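Local coordinates for protein NAD_Gly3P_dh, NAD-dependent glycerol-3-phosphate dehydrogenase (PDB 5OCM) that probably reduces imines to amines with NADPH as an imine reductase of the HIBADH-related family, working as a dimer, at residues 227-239 and 270-284. Residues are numbered along the deposited sequence; the frame is centred on the assembly and turned at random.
Sequences AYPALDATIDTHV and LAGGQGGLGYAAMIE. With 9RH (2,2,2-trifluoromethyl acetophenone hydrate), chain H; NAP (NADP nicotinamide-adenine-dinucleotide phosphate), chain B.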
ATOM      1  N   ALA A 227      20.861   3.130  -8.953  1.00 13.31           N
ATOM      2  CA  ALA A 227      21.352   4.426  -8.507  1.00 13.65           C
ATOM      3  C   ALA A 227      20.195   5.100  -7.770  1.00 16.75           C
ATOM      4  O   ALA A 227      19.108   5.220  -8.326  1.00 14.21           O
ATOM      5  CB  ALA A 227      21.794   5.260  -9.682  1.00 14.96           C
ATOM      6  N   TYR A 228      20.473   5.546  -6.541  1.00 14.74           N
ATOM      7  CA  TYR A 228      19.431   5.883  -5.609  1.00 14.90           C
ATOM      8  C   TYR A 228      19.618   7.260  -4.977  1.00 15.93           C
ATOM      9  O   TYR A 228      19.655   7.366  -3.755  1.00 15.97           O
ATOM     10  CB  TYR A 228      19.430   4.794  -4.507  1.00 14.79           C
ATOM     11  CG  TYR A 228      19.565   3.377  -5.039  1.00 14.58           C
ATOM     12  CD1 TYR A 228      18.518   2.772  -5.689  1.00 14.19           C
ATOM     13  CD2 TYR A 228      20.712   2.646  -4.847  1.00 12.69           C
ATOM     14  CE1 TYR A 228      18.633   1.442  -6.158  1.00 14.60           C
ATOM     15  CE2 TYR A 228      20.841   1.347  -5.333  1.00 15.36           C
ATOM     16  CZ  TYR A 228      19.803   0.767  -5.999  1.00 15.12           C
ATOM     17  OH  TYR A 228      19.882  -0.510  -6.489  1.00 17.26           O
ATOM     18  N   PRO A 229      19.658   8.325  -5.787  1.00 17.76           N
ATOM     19  CA  PRO A 229      19.793   9.655  -5.159  1.00 17.87           C
ATOM     20  C   PRO A 229      18.548  10.011  -4.343  1.00 19.36           C
ATOM     21  O   PRO A 229      17.456   9.669  -4.714  1.00 17.42           O
ATOM     22  CB  PRO A 229      19.972  10.602  -6.368  1.00 20.58           C
ATOM     23  CG  PRO A 229      19.202   9.933  -7.450  1.00 19.53           C
ATOM     24  CD  PRO A 229      19.529   8.428  -7.235  1.00 17.29           C
ATOM     25  N   ALA A 230      18.752  10.732  -3.250  1.00 19.43           N
ATOM     26  CA  ALA A 230      17.670  11.161  -2.372  1.00 19.76           C
ATOM     27  C   ALA A 230      17.047  12.428  -2.904  1.00 21.18           C
ATOM     28  O   ALA A 230      17.371  13.511  -2.453  1.00 22.87           O
ATOM     29  CB  ALA A 230      18.191  11.338  -0.962  1.00 18.71           C
ATOM     30  N   LEU A 231      16.188  12.287  -3.903  1.00 18.97           N
ATOM     31  CA  LEU A 231      15.539  13.420  -4.524  1.00 22.50           C
ATOM     32  C   LEU A 231      14.415  13.998  -3.660  1.00 21.36           C
ATOM     33  O   LEU A 231      14.089  15.146  -3.765  1.00 20.12           O
ATOM     34  CB  LEU A 231      15.020  13.102  -5.897  1.00 25.43           C
ATOM     35  CG  LEU A 231      16.212  12.703  -6.833  1.00 29.15           C
ATOM     36  CD1 LEU A 231      15.675  12.141  -8.152  1.00 33.05           C
ATOM     37  CD2 LEU A 231      17.184  13.852  -7.080  1.00 35.43           C
ATOM     38  N   ASP A 232      13.860  13.156  -2.833  1.00 20.33           N
ATOM     39  CA  ASP A 232      12.763  13.515  -1.921  1.00 22.60           C
ATOM     40  C   ASP A 232      13.200  13.532  -0.480  1.00 20.63           C
ATOM     41  O   ASP A 232      13.105  14.582   0.172  1.00 23.66           O
ATOM     42  CB  ASP A 232      11.475  12.649  -2.128  1.00 19.75           C
ATOM     43  CG  ASP A 232      11.786  11.129  -2.335  1.00 19.81           C
ATOM     44  OD1 ASP A 232      12.912  10.660  -2.041  1.00 17.24           O
ATOM     45  OD2 ASP A 232      10.836  10.443  -2.779  1.00 21.42           O
ATOM     46  N   ALA A 233      13.677  12.399   0.033  1.00 18.49           N
ATOM     47  CA  ALA A 233      14.060  12.224   1.416  1.00 18.78           C
ATOM     48  C   ALA A 233      15.160  11.181   1.496  1.00 19.16           C
ATOM     49  O   ALA A 233      15.125  10.165   0.777  1.00 18.61           O
ATOM     50  CB  ALA A 233      12.858  11.752   2.227  1.00 17.67           C
ATOM     51  N   THR A 234      16.131  11.370   2.385  1.00 15.48           N
ATOM     52  CA  THR A 234      17.147  10.386   2.648  1.00 17.93           C
ATOM     53  C   THR A 234      16.634   9.268   3.570  1.00 16.55           C
ATOM     54  O   THR A 234      15.652   9.431   4.348  1.00 16.10           O
ATOM     55  CB  THR A 234      18.369  11.021   3.352  1.00 21.30           C
ATOM     56  OG1 THR A 234      17.948  11.577   4.602  1.00 19.28           O
ATOM     57  CG2 THR A 234      18.988  12.147   2.527  1.00 22.34           C
ATOM     58  N   ILE A 235      17.287   8.110   3.504  1.00 16.87           N
ATOM     59  CA  ILE A 235      17.014   7.049   4.464  1.00 18.18           C
ATOM     60  C   ILE A 235      17.183   7.543   5.925  1.00 19.51           C
ATOM     61  O   ILE A 235      16.401   7.172   6.814  1.00 17.81           O
ATOM     62  CB  ILE A 235      17.823   5.810   4.166  1.00 19.71           C
ATOM     63  CG1 ILE A 235      17.265   5.172   2.876  1.00 19.67           C
ATOM     64  CG2 ILE A 235      17.716   4.790   5.303  1.00 19.70           C
ATOM     65  CD1 ILE A 235      18.139   4.017   2.357  1.00 18.87           C
ATOM     66  N   ASP A 236      18.175   8.408   6.172  1.00 18.36           N
ATOM     67  CA  ASP A 236      18.317   8.963   7.532  1.00 19.19           C
ATOM     68  C   ASP A 236      17.057   9.716   7.959  1.00 16.22           C
ATOM     69  O   ASP A 236      16.595   9.573   9.107  1.00 16.18           O
ATOM     70  CB  ASP A 236      19.519   9.949   7.611  1.00 22.91           C
ATOM     71  CG  ASP A 236      20.870   9.257   7.578  1.00 24.55           C
ATOM     72  OD1 ASP A 236      21.008   8.161   8.164  1.00 25.32           O
ATOM     73  OD2 ASP A 236      21.787   9.873   7.003  1.00 27.10           O
ATOM     74  N   THR A 237      16.484  10.475   7.052  1.00 15.13           N
ATOM     75  CA  THR A 237      15.262  11.225   7.352  1.00 17.55           C
ATOM     76  C   THR A 237      14.079  10.249   7.598  1.00 17.50           C
ATOM     77  O   THR A 237      13.301  10.415   8.572  1.00 14.31           O
ATOM     78  CB  THR A 237      14.957  12.216   6.222  1.00 21.44           C
ATOM     79  OG1 THR A 237      16.009  13.158   6.168  1.00 20.13           O
ATOM     80  CG2 THR A 237      13.691  12.930   6.390  1.00 20.07           C
ATOM     81  N   HIS A 238      13.964   9.244   6.739  1.00 17.12           N
ATOM     82  CA  HIS A 238      13.002   8.177   6.977  1.00 16.31           C
ATOM     83  C   HIS A 238      13.108   7.562   8.388  1.00 17.24           C
ATOM     84  O   HIS A 238      12.101   7.396   9.092  1.00 16.14           O
ATOM     85  CB  HIS A 238      13.110   7.032   5.918  1.00 16.14           C
ATOM     86  CG  HIS A 238      12.469   7.343   4.588  1.00 16.40           C
ATOM     87  ND1 HIS A 238      11.156   7.005   4.307  1.00 17.09           N
ATOM     88  CD2 HIS A 238      12.970   7.865   3.438  1.00 16.21           C
ATOM     89  CE1 HIS A 238      10.896   7.324   3.043  1.00 16.74           C
ATOM     90  NE2 HIS A 238      11.971   7.841   2.491  1.00 16.14           N
ATOM     91  N   VAL A 239      14.312   7.152   8.781  1.00 18.53           N
ATOM     92  CA  VAL A 239      14.477   6.391  10.021  1.00 17.97           C
ATOM     93  C   VAL A 239      14.126   7.270  11.236  1.00 18.99           C
ATOM     94  O   VAL A 239      13.597   6.727  12.238  1.00 17.95           O
ATOM     95  CB  VAL A 239      15.881   5.748  10.183  1.00 23.73           C
ATOM     96  CG1 VAL A 239      16.191   5.313  11.555  1.00 29.72           C
ATOM     97  CG2 VAL A 239      16.124   4.642   9.105  1.00 21.20           C
ATOM     98  N   LEU A 270      21.765   1.524   6.762  1.00 20.92           N
ATOM     99  CA  LEU A 270      22.586   2.475   7.529  1.00 24.08           C
ATOM    100  C   LEU A 270      23.974   1.911   7.845  1.00 24.38           C
ATOM    101  O   LEU A 270      24.960   2.622   7.699  1.00 29.67           O
ATOM    102  CB  LEU A 270      21.891   2.864   8.839  1.00 26.24           C
ATOM    103  CG  LEU A 270      20.598   3.639   8.654  1.00 29.16           C
ATOM    104  CD1 LEU A 270      20.056   3.966  10.037  1.00 33.80           C
ATOM    105  CD2 LEU A 270      20.760   4.845   7.851  1.00 31.68           C
ATOM    106  N   ALA A 271      24.032   0.661   8.211  1.00 20.00           N
ATOM    107  CA  ALA A 271      25.304  -0.038   8.484  1.00 26.67           C
ATOM    108  C   ALA A 271      26.177  -0.133   7.221  1.00 31.35           C
ATOM    109  O   ALA A 271      27.395  -0.161   7.343  1.00 30.21           O
ATOM    110  CB  ALA A 271      25.062  -1.412   9.029  1.00 23.71           C
ATOM    111  N   GLY A 272      25.563  -0.187   6.055  1.00 27.60           N
ATOM    112  CA  GLY A 272      26.288  -0.104   4.774  1.00 28.71           C
ATOM    113  C   GLY A 272      26.588   1.300   4.300  1.00 27.25           C
ATOM    114  O   GLY A 272      27.022   1.483   3.181  1.00 27.12           O
ATOM    115  N   GLY A 273      26.373   2.330   5.135  1.00 20.58           N
ATOM    116  CA  GLY A 273      26.708   3.679   4.753  1.00 20.91           C
ATOM    117  C   GLY A 273      25.740   4.382   3.823  1.00 22.14           C
ATOM    118  O   GLY A 273      26.109   5.333   3.172  1.00 22.51           O
ATOM    119  N   GLN A 274      24.476   3.929   3.760  1.00 21.27           N
ATOM    120  CA  GLN A 274      23.536   4.371   2.736  1.00 19.44           C
ATOM    121  C   GLN A 274      22.462   5.323   3.266  1.00 20.43           C
ATOM    122  O   GLN A 274      21.485   5.633   2.601  1.00 20.56           O
ATOM    123  CB  GLN A 274      22.908   3.170   2.063  1.00 21.62           C
ATOM    124  CG  GLN A 274      23.908   2.338   1.295  1.00 23.61           C
ATOM    125  CD  GLN A 274      23.263   1.056   0.760  1.00 26.18           C
ATOM    126  OE1 GLN A 274      22.612   0.326   1.511  1.00 26.59           O
ATOM    127  NE2 GLN A 274      23.447   0.778  -0.537  1.00 28.75           N
ATOM    128  N   GLY A 275      22.691   5.859   4.463  1.00 21.42           N
ATOM    129  CA  GLY A 275      21.821   6.860   5.042  1.00 20.31           C
ATOM    130  C   GLY A 275      21.512   8.067   4.222  1.00 21.85           C
ATOM    131  O   GLY A 275      20.426   8.670   4.371  1.00 19.51           O
ATOM    132  N   GLY A 276      22.474   8.488   3.343  1.00 19.92           N
ATOM    133  CA  GLY A 276      22.244   9.644   2.537  1.00 17.68           C
ATOM    134  C   GLY A 276      21.584   9.396   1.187  1.00 18.07           C
ATOM    135  O   GLY A 276      21.402  10.333   0.408  1.00 19.70           O
ATOM    136  N   LEU A 277      21.238   8.131   0.927  1.00 17.84           N
ATOM    137  CA  LEU A 277      20.562   7.745  -0.309  1.00 18.03           C
ATOM    138  C   LEU A 277      19.037   7.778  -0.130  1.00 17.30           C
ATOM    139  O   LEU A 277      18.520   7.864   1.001  1.00 17.21           O
ATOM    140  CB  LEU A 277      21.001   6.363  -0.742  1.00 18.27           C
ATOM    141  CG  LEU A 277      22.496   6.191  -1.018  1.00 17.70           C
ATOM    142  CD1 LEU A 277      22.788   4.756  -1.422  1.00 19.76           C
ATOM    143  CD2 LEU A 277      23.029   7.251  -2.000  1.00 17.65           C
ATOM    144  N   GLY A 278      18.338   7.697  -1.262  1.00 17.39           N
ATOM    145  CA  GLY A 278      16.882   7.598  -1.240  1.00 17.13           C
ATOM    146  C   GLY A 278      16.440   6.194  -0.808  1.00 14.55           C
ATOM    147  O   GLY A 278      17.203   5.232  -0.849  1.00 16.01           O
ATOM    148  N   TYR A 279      15.170   6.076  -0.479  1.00 12.78           N
ATOM    149  CA  TYR A 279      14.601   4.844   0.039  1.00 13.65           C
ATOM    150  C   TYR A 279      14.707   3.687  -0.942  1.00 12.75           C
ATOM    151  O   TYR A 279      14.757   2.517  -0.527  1.00 13.36           O
ATOM    152  CB  TYR A 279      13.132   5.024   0.498  1.00 13.23           C
ATOM    153  CG  TYR A 279      12.672   3.975   1.479  1.00 13.99           C
ATOM    154  CD1 TYR A 279      12.892   4.122   2.844  1.00 14.32           C
ATOM    155  CD2 TYR A 279      12.050   2.806   1.051  1.00 14.77           C
ATOM    156  CE1 TYR A 279      12.481   3.155   3.760  1.00 14.31           C
ATOM    157  CE2 TYR A 279      11.672   1.801   1.933  1.00 13.81           C
ATOM    158  CZ  TYR A 279      11.900   1.977   3.307  1.00 14.62           C
ATOM    159  OH  TYR A 279      11.560   0.961   4.177  1.00 14.54           O
ATOM    160  N   ALA A 280      14.765   3.976  -2.234  1.00 12.02           N
ATOM    161  CA  ALA A 280      14.910   2.902  -3.224  1.00 12.00           C
ATOM    162  C   ALA A 280      16.118   2.038  -3.025  1.00 13.73           C
ATOM    163  O   ALA A 280      16.139   0.877  -3.443  1.00 11.96           O
ATOM    164  CB  ALA A 280      14.859   3.493  -4.624  1.00 13.22           C
ATOM    165  N   ALA A 281      17.171   2.567  -2.391  1.00 13.62           N
ATOM    166  CA  ALA A 281      18.358   1.788  -2.051  1.00 14.01           C
ATOM    167  C   ALA A 281      18.041   0.578  -1.175  1.00 13.48           C
ATOM    168  O   ALA A 281      18.802  -0.419  -1.162  1.00 15.00           O
ATOM    169  CB  ALA A 281      19.386   2.661  -1.395  1.00 14.42           C
ATOM    170  N   MET A 282      16.891   0.608  -0.485  1.00 14.33           N
ATOM    171  CA  MET A 282      16.414  -0.533   0.292  1.00 14.42           C
ATOM    172  C   MET A 282      16.217  -1.790  -0.525  1.00 14.60           C
ATOM    173  O   MET A 282      16.200  -2.888   0.058  1.00 13.23           O
ATOM    174  CB  MET A 282      15.111  -0.179   1.005  1.00 16.11           C
ATOM    175  CG  MET A 282      15.327   0.807   2.136  1.00 18.05           C
ATOM    176  SD  MET A 282      16.339   0.171   3.488  1.00 18.49           S
ATOM    177  CE  MET A 282      15.449  -1.285   3.931  1.00 22.64           C
ATOM    178  N   ILE A 283      16.119  -1.689  -1.858  1.00 13.10           N
ATOM    179  CA  ILE A 283      16.040  -2.872  -2.672  1.00 13.49           C
ATOM    180  C   ILE A 283      17.161  -3.860  -2.337  1.00 14.24           C
ATOM    181  O   ILE A 283      16.948  -5.095  -2.397  1.00 15.00           O
ATOM    182  CB  ILE A 283      16.119  -2.522  -4.208  1.00 13.69           C
ATOM    183  CG1 ILE A 283      15.880  -3.729  -5.087  1.00 15.34           C
ATOM    184  CG2 ILE A 283      17.438  -1.871  -4.617  1.00 14.60           C
ATOM    185  CD1 ILE A 283      14.459  -4.224  -4.985  1.00 13.62           C
ATOM    186  N   GLU A 284      18.349  -3.338  -1.979  1.00 15.77           N
ATOM    187  CA  GLU A 284      19.494  -4.212  -1.701  1.00 18.56           C
ATOM    188  C   GLU A 284      19.240  -5.114  -0.475  1.00 16.88           C
ATOM    189  O   GLU A 284      19.792  -6.194  -0.392  1.00 18.14           O
ATOM    190  CB  GLU A 284      20.785  -3.405  -1.513  1.00 21.20           C
ATOM    191  CG  GLU A 284      21.150  -2.581  -2.747  1.00 27.42           C
ATOM    192  CD  GLU A 284      22.482  -1.887  -2.712  1.00 28.97           C
ATOM    193  OE1 GLU A 284      23.068  -1.824  -1.645  1.00 29.79           O
ATOM    194  OE2 GLU A 284      22.923  -1.429  -3.779  1.00 29.55           O
TER
HETATM  195  O1  9RH H 302      10.816  10.038   5.246  1.00 22.89           O
HETATM  196  C1  9RH H 302       9.545  10.615   5.621  1.00 21.87           C
HETATM  197  O2  9RH H 302       8.804   9.807   6.501  1.00 23.48           O
HETATM  198  C2  9RH H 302       8.679  10.926   4.402  1.00 21.42           C
HETATM  199  C3  9RH H 302       9.164  10.680   3.132  1.00 20.16           C
HETATM  200  C4  9RH H 302       8.341  10.835   2.024  1.00 22.92           C
HETATM  201  C5  9RH H 302       7.045  11.267   2.175  1.00 22.41           C
HETATM  202  C6  9RH H 302       6.558  11.545   3.443  1.00 22.43           C
HETATM  203  C7  9RH H 302       7.374  11.362   4.552  1.00 19.63           C
HETATM  204  C8  9RH H 302       9.910  11.897   6.308  1.00 24.60           C
HETATM  205  F1  9RH H 302      10.765  11.649   7.314  1.00 21.88           F
HETATM  206  F2  9RH H 302       8.814  12.554   6.779  1.00 26.60           F
HETATM  207  F3  9RH H 302      10.498  12.662   5.404  1.00 26.33           F
HETATM  208  PA  NAP B 301      16.670  17.928   5.455  1.00 21.10           P
HETATM  209  O1A NAP B 301      17.547  17.007   6.316  1.00 20.69           O
HETATM  210  O2A NAP B 301      16.920  18.035   3.974  1.00 21.05           O
HETATM  211  O5B NAP B 301      16.556  19.404   6.206  1.00 19.22           O
HETATM  212  C5B NAP B 301      16.663  19.447   7.614  1.00 18.29           C
HETATM  213  C4B NAP B 301      16.570  20.941   7.946  1.00 17.76           C
HETATM  214  O4B NAP B 301      16.633  21.043   9.373  1.00 16.97           O
HETATM  215  C3B NAP B 301      17.687  21.858   7.416  1.00 18.08           C
HETATM  216  O3B NAP B 301      17.064  23.112   7.137  1.00 17.92           O
HETATM  217  C2B NAP B 301      18.660  21.939   8.603  1.00 17.76           C
HETATM  218  O2B NAP B 301      19.500  23.053   8.621  1.00 17.56           O
HETATM  219  C1B NAP B 301      17.643  22.046   9.718  1.00 17.87           C
HETATM  220  N9A NAP B 301      18.208  21.760  11.028  1.00 17.32           N
HETATM  221  C8A NAP B 301      18.664  20.577  11.468  1.00 18.77           C
HETATM  222  N7A NAP B 301      19.144  20.739  12.719  1.00 20.11           N
HETATM  223  C5A NAP B 301      19.012  22.057  13.060  1.00 21.71           C
HETATM  224  C6A NAP B 301      19.353  22.881  14.221  1.00 22.81           C
HETATM  225  N6A NAP B 301      19.904  22.253  15.253  1.00 22.77           N
HETATM  226  N1A NAP B 301      19.135  24.200  14.178  1.00 21.08           N
HETATM  227  C2A NAP B 301      18.565  24.759  13.093  1.00 23.18           C
HETATM  228  N3A NAP B 301      18.247  24.060  11.959  1.00 20.26           N
HETATM  229  C4A NAP B 301      18.471  22.739  11.911  1.00 19.94           C
HETATM  230  O3  NAP B 301      15.243  17.419   5.851  1.00 17.40           O
HETATM  231  PN  NAP B 301      13.880  17.664   5.020  1.00 16.38           P
HETATM  232  O1N NAP B 301      13.643  16.588   4.004  1.00 17.17           O
HETATM  233  O2N NAP B 301      13.760  19.113   4.605  1.00 17.76           O
HETATM  234  O5D NAP B 301      12.901  17.365   6.201  1.00 14.22           O
HETATM  235  C5D NAP B 301      12.397  18.402   7.087  1.00 14.78           C
HETATM  236  C4D NAP B 301      11.296  17.937   7.957  1.00 15.14           C
HETATM  237  O4D NAP B 301      10.142  17.730   7.105  1.00 17.45           O
HETATM  238  C3D NAP B 301      11.586  16.608   8.639  1.00 15.63           C
HETATM  239  O3D NAP B 301      10.923  16.655   9.896  1.00 14.82           O
HETATM  240  C2D NAP B 301      10.908  15.541   7.766  1.00 15.00           C
HETATM  241  O2D NAP B 301      10.643  14.297   8.474  1.00 16.48           O
HETATM  242  C1D NAP B 301       9.738  16.335   7.234  1.00 17.04           C
HETATM  243  N1N NAP B 301       9.201  15.818   5.939  1.00 17.15           N
HETATM  244  C2N NAP B 301      10.027  15.601   4.912  1.00 16.06           C
HETATM  245  C3N NAP B 301       9.595  15.101   3.697  1.00 16.06           C
HETATM  246  C7N NAP B 301      10.492  14.821   2.515  1.00 16.14           C
HETATM  247  O7N NAP B 301      10.021  14.056   1.624  1.00 16.08           O
HETATM  248  N7N NAP B 301      11.707  15.375   2.484  1.00 15.57           N
HETATM  249  C4N NAP B 301       8.247  14.744   3.598  1.00 16.55           C
HETATM  250  C5N NAP B 301       7.361  14.987   4.689  1.00 17.44           C
HETATM  251  C6N NAP B 301       7.856  15.495   5.891  1.00 16.53           C
HETATM  252  P2B NAP B 301      20.941  23.001   7.907  1.00 17.02           P
HETATM  253  O1X NAP B 301      20.713  23.156   6.430  1.00 16.33           O
HETATM  254  O2X NAP B 301      21.648  24.091   8.591  1.00 16.64           O
HETATM  255  O3X NAP B 301      21.481  21.640   8.197  1.00 16.17           O
HETATM  256  O   HOH W   1      21.815  -1.873  -5.990  1.00 28.16           O
HETATM  257  O   HOH W   2      21.555  10.985  -2.294  1.00 19.99           O
HETATM  258  O   HOH W   3      13.209   8.297  -0.058  1.00 17.35           O
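Gly-278 N gives a nearly straight hydrogen bond to Tyr-228 O (2.8 Å, 169° at the hydrogen), one of three backbone bonds between 227-239 and 270-284. Thr-234 is the N-cap residue of helix 235-252, and the next two amides bond to the type I turn Gln-274 to Leu-277. Ile-235 N lies almost in line with the carbonyl of Leu-277, though its N-H is bent, 153° at the hydrogen. Asp-236 N meets Gly-275 O on a lone pair, in the carbonyl plane.

Apolar contacts flank these bonds. The Tyr-228 ring lies over the 3-10 turn 279-282 in a CH-pi contact, with Ala-281 CA 3.7 Å from the ring centroid. Ile-283 CG2 touches the phenol end, 3.4 Å from Tyr-228 OH. With an alanine at Tyr-228, the ring's contact over Ala-281 CA would go, and a gap would probably open beside Ile-283 CG2. Ile-235 CG1 stands anti to its carbonyl carbon (chi1 -70°), and CD1 beyond it reaches Gly-278 O, Ala-281 CB and Met-282 CG.

At the ligand pocket, the His-238 ring is sandwiched. Tyr-279 CD1 sits 3.6 Å above one face, and O1 of the bound trifluoroacetophenone hydrate lies over the opposite face. Tyr-279 OH bonds to Asn-182 of the second subunit.

One water is held by Asp-232 OD1, Ala-233 O, His-238 NE2 and Tyr-279 N. NADP N7N donates to Asp-232 O. Within the reductive-aminase-like C-terminal domain, the contact fastens the helix start and adjoining pocket residues to 274-282. The water, Tyr-279 and a bond from ND1 to Trp-178 of the second subunit probably fix the His-238 ring beside the ligand.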